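Local coordinates for protein cellulase (Soil metagenome, PDB 5I2U) that probably hydrolyses beta-1,4 linkages in cellulose as a halotolerant family 5 glycoside hydrolase built on a TIM barrel, at residues A[234-239]-A[271-276]. Residues are numbered along the deposited sequence; the frame is centred on the assembly and turned at random.
Sequences DRTDEA and VDWMES
The indole of Trp273 meets helix 230-241 with its edge. Thr236 CG2 and the carboxylate carbon of Asp237 both lie at that edge, close to the ring plane. The carboxylate plane is turned 64° against the ring. The main bond runs from Trp273 NE1 to Asp237 OD2, 3.1 Å long and fairly straight at 160°. It reaches the syn side of OD2, though from well outside the carboxylate plane. A second, weak bond runs from Trp273 NE1 to Asp237 OD1 at 3.3 Å, so one N-H is shared between both oxygens. OD1 also forms a salt bridge with Arg277, so the carboxylate has a charged partner as well as the indole N-H. Further along the edge, Thr236 CG2 touches Trp273 CH2 at 3.7 Å. With CG anti to the backbone N (chi1 165°), Trp273 points its ring from helix 264-276 toward helix 230-241. Thr236 turns its methyl to the ring, while its OG1 bonds back to Leu232 O in its own helix. A leucine in place of Trp273 would probably cost Asp237 its indole N-H partner, leaving it to Arg277, and open a gap beside Thr236. The contact joins two neighbouring outer helices of the TIM barrel: helix 230-241 follows strand 217-224, and helix 264-276 follows strand 246-252. On the barrel side, Met221 of strand 217-224 touches both Thr236 and Trp273.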
ATOM      1  N   ASP A 234       5.760  -1.239 -18.982  1.00 50.95           N
ATOM      2  CA  ASP A 234       6.096  -2.332 -19.910  1.00 52.82           C
ATOM      3  C   ASP A 234       6.726  -3.504 -19.161  1.00 51.46           C
ATOM      4  O   ASP A 234       6.352  -4.666 -19.388  1.00 49.68           O
ATOM      5  CB  ASP A 234       7.066  -1.854 -21.002  1.00 53.24           C
ATOM      6  CG  ASP A 234       6.444  -0.844 -21.948  1.00 54.82           C
ATOM      7  OD1 ASP A 234       5.234  -0.941 -22.241  1.00 57.08           O
ATOM      8  OD2 ASP A 234       7.180   0.032 -22.444  1.00 60.24           O
ATOM      9  N   ARG A 235       7.673  -3.186 -18.272  1.00 45.10           N
ATOM     10  CA  ARG A 235       8.238  -4.178 -17.358  1.00 46.30           C
ATOM     11  C   ARG A 235       7.161  -4.856 -16.510  1.00 45.39           C
ATOM     12  O   ARG A 235       7.170  -6.075 -16.363  1.00 45.24           O
ATOM     13  CB  ARG A 235       9.255  -3.545 -16.432  1.00 47.16           C
ATOM     14  CG  ARG A 235       9.926  -4.551 -15.517  1.00 47.28           C
ATOM     15  CD  ARG A 235      10.946  -3.877 -14.628  1.00 45.91           C
ATOM     16  NE  ARG A 235      12.103  -3.420 -15.380  1.00 48.10           N
ATOM     17  CZ  ARG A 235      13.178  -2.849 -14.838  1.00 51.00           C
ATOM     18  NH1 ARG A 235      13.257  -2.649 -13.519  1.00 46.77           N
ATOM     19  NH2 ARG A 235      14.187  -2.469 -15.626  1.00 49.64           N
ATOM     20  N   THR A 236       6.239  -4.067 -15.966  1.00 40.66           N
ATOM     21  CA  THR A 236       5.162  -4.621 -15.147  1.00 42.46           C
ATOM     22  C   THR A 236       4.253  -5.533 -15.975  1.00 41.95           C
ATOM     23  O   THR A 236       3.928  -6.634 -15.530  1.00 43.27           O
ATOM     24  CB  THR A 236       4.354  -3.502 -14.439  1.00 43.02           C
ATOM     25  OG1 THR A 236       5.232  -2.773 -13.559  1.00 42.66           O
ATOM     26  CG2 THR A 236       3.208  -4.069 -13.631  1.00 38.22           C
ATOM     27  N   ASP A 237       3.850  -5.081 -17.165  1.00 43.72           N
ATOM     28  CA  ASP A 237       3.048  -5.911 -18.084  1.00 47.13           C
ATOM     29  C   ASP A 237       3.727  -7.244 -18.425  1.00 46.96           C
ATOM     30  O   ASP A 237       3.084  -8.302 -18.399  1.00 47.57           O
ATOM     31  CB  ASP A 237       2.730  -5.157 -19.384  1.00 50.40           C
ATOM     32  CG  ASP A 237       1.533  -4.219 -19.264  1.00 50.78           C
ATOM     33  OD1 ASP A 237       0.631  -4.448 -18.428  1.00 52.03           O
ATOM     34  OD2 ASP A 237       1.480  -3.244 -20.043  1.00 51.46           O
ATOM     35  N   GLU A 238       5.016  -7.174 -18.750  1.00 49.52           N
ATOM     36  CA  GLU A 238       5.848  -8.366 -18.993  1.00 52.53           C
ATOM     37  C   GLU A 238       5.866  -9.365 -17.836  1.00 54.99           C
ATOM     38  O   GLU A 238       5.889 -10.578 -18.072  1.00 57.38           O
ATOM     39  CB  GLU A 238       7.286  -7.951 -19.288  1.00 47.71           C
ATOM     40  N   ALA A 239       5.887  -8.854 -16.601  1.00 49.97           N
ATOM     41  CA  ALA A 239       5.845  -9.706 -15.409  1.00 50.15           C
ATOM     42  C   ALA A 239       4.471 -10.354 -15.243  1.00 48.84           C
ATOM     43  O   ALA A 239       4.376 -11.559 -14.989  1.00 46.79           O
ATOM     44  CB  ALA A 239       6.219  -8.915 -14.169  1.00 51.87           C
ATOM     45  N   VAL A 271      -2.992   5.734 -14.329  1.00 33.19           N
ATOM     46  CA  VAL A 271      -4.283   5.288 -13.798  1.00 37.22           C
ATOM     47  C   VAL A 271      -5.111   4.549 -14.857  1.00 40.90           C
ATOM     48  O   VAL A 271      -5.679   3.491 -14.571  1.00 41.50           O
ATOM     49  CB  VAL A 271      -5.095   6.431 -13.163  1.00 37.85           C
ATOM     50  CG1 VAL A 271      -6.495   5.959 -12.763  1.00 38.77           C
ATOM     51  CG2 VAL A 271      -4.371   6.951 -11.931  1.00 37.40           C
ATOM     52  N   ASP A 272      -5.156   5.085 -16.075  1.00 40.77           N
ATOM     53  CA  ASP A 272      -5.885   4.435 -17.170  1.00 42.52           C
ATOM     54  C   ASP A 272      -5.293   3.061 -17.496  1.00 42.03           C
ATOM     55  O   ASP A 272      -6.033   2.105 -17.734  1.00 39.55           O
ATOM     56  CB  ASP A 272      -5.918   5.333 -18.427  1.00 45.02           C
ATOM     57  CG  ASP A 272      -6.949   6.465 -18.325  1.00 44.34           C
ATOM     58  OD1 ASP A 272      -7.767   6.498 -17.381  1.00 49.09           O
ATOM     59  OD2 ASP A 272      -6.954   7.326 -19.215  1.00 47.63           O
ATOM     60  N   TRP A 273      -3.964   2.980 -17.497  1.00 40.74           N
ATOM     61  CA  TRP A 273      -3.260   1.723 -17.711  1.00 43.70           C
ATOM     62  C   TRP A 273      -3.598   0.704 -16.614  1.00 46.43           C
ATOM     63  O   TRP A 273      -3.922  -0.439 -16.911  1.00 47.84           O
ATOM     64  CB  TRP A 273      -1.742   1.969 -17.809  1.00 44.15           C
ATOM     65  CG  TRP A 273      -0.923   0.742 -17.675  1.00 46.12           C
ATOM     66  CD1 TRP A 273      -0.724  -0.218 -18.619  1.00 47.23           C
ATOM     67  CD2 TRP A 273      -0.176   0.336 -16.520  1.00 46.38           C
ATOM     68  NE1 TRP A 273       0.101  -1.200 -18.125  1.00 48.39           N
ATOM     69  CE2 TRP A 273       0.451  -0.885 -16.838  1.00 46.05           C
ATOM     70  CE3 TRP A 273       0.015   0.884 -15.242  1.00 43.42           C
ATOM     71  CZ2 TRP A 273       1.261  -1.569 -15.923  1.00 47.81           C
ATOM     72  CZ3 TRP A 273       0.814   0.213 -14.336  1.00 42.34           C
ATOM     73  CH2 TRP A 273       1.432  -1.004 -14.679  1.00 45.91           C
ATOM     74  N   MET A 274      -3.548   1.127 -15.352  1.00 44.66           N
ATOM     75  CA  MET A 274      -3.927   0.246 -14.241  1.00 41.27           C
ATOM     76  C   MET A 274      -5.392  -0.208 -14.294  1.00 36.95           C
ATOM     77  O   MET A 274      -5.696  -1.364 -13.990  1.00 35.47           O
ATOM     78  CB  MET A 274      -3.648   0.913 -12.890  1.00 38.79           C
ATOM     79  CG  MET A 274      -2.171   1.027 -12.555  1.00 37.16           C
ATOM     80  SD  MET A 274      -1.902   1.706 -10.910  1.00 36.24           S
ATOM     81  CE  MET A 274      -2.412   3.399 -11.155  1.00 35.47           C
ATOM     82  N   GLU A 275      -6.288   0.691 -14.680  1.00 34.66           N
ATOM     83  CA  GLU A 275      -7.705   0.363 -14.727  1.00 36.80           C
ATOM     84  C   GLU A 275      -8.008  -0.675 -15.820  1.00 41.73           C
ATOM     85  O   GLU A 275      -8.811  -1.573 -15.590  1.00 41.13           O
ATOM     86  CB  GLU A 275      -8.552   1.615 -14.903  1.00 38.06           C
ATOM     87  CG  GLU A 275      -8.522   2.560 -13.701  1.00 44.54           C
ATOM     88  CD  GLU A 275      -9.204   2.013 -12.461  1.00 45.75           C
ATOM     89  OE1 GLU A 275     -10.224   1.313 -12.586  1.00 49.34           O
ATOM     90  OE2 GLU A 275      -8.714   2.279 -11.343  1.00 48.17           O
ATOM     91  N   SER A 276      -7.338  -0.576 -16.971  1.00 42.32           N
ATOM     92  CA  SER A 276      -7.504  -1.560 -18.043  1.00 44.91           C
ATOM     93  C   SER A 276      -6.892  -2.913 -17.669  1.00 47.53           C
ATOM     94  O   SER A 276      -7.409  -3.943 -18.074  1.00 45.14           O
ATOM     95  CB  SER A 276      -6.947  -1.045 -19.380  1.00 42.49           C
ATOM     96  OG  SER A 276      -5.538  -1.115 -19.428  1.00 46.73           O
TER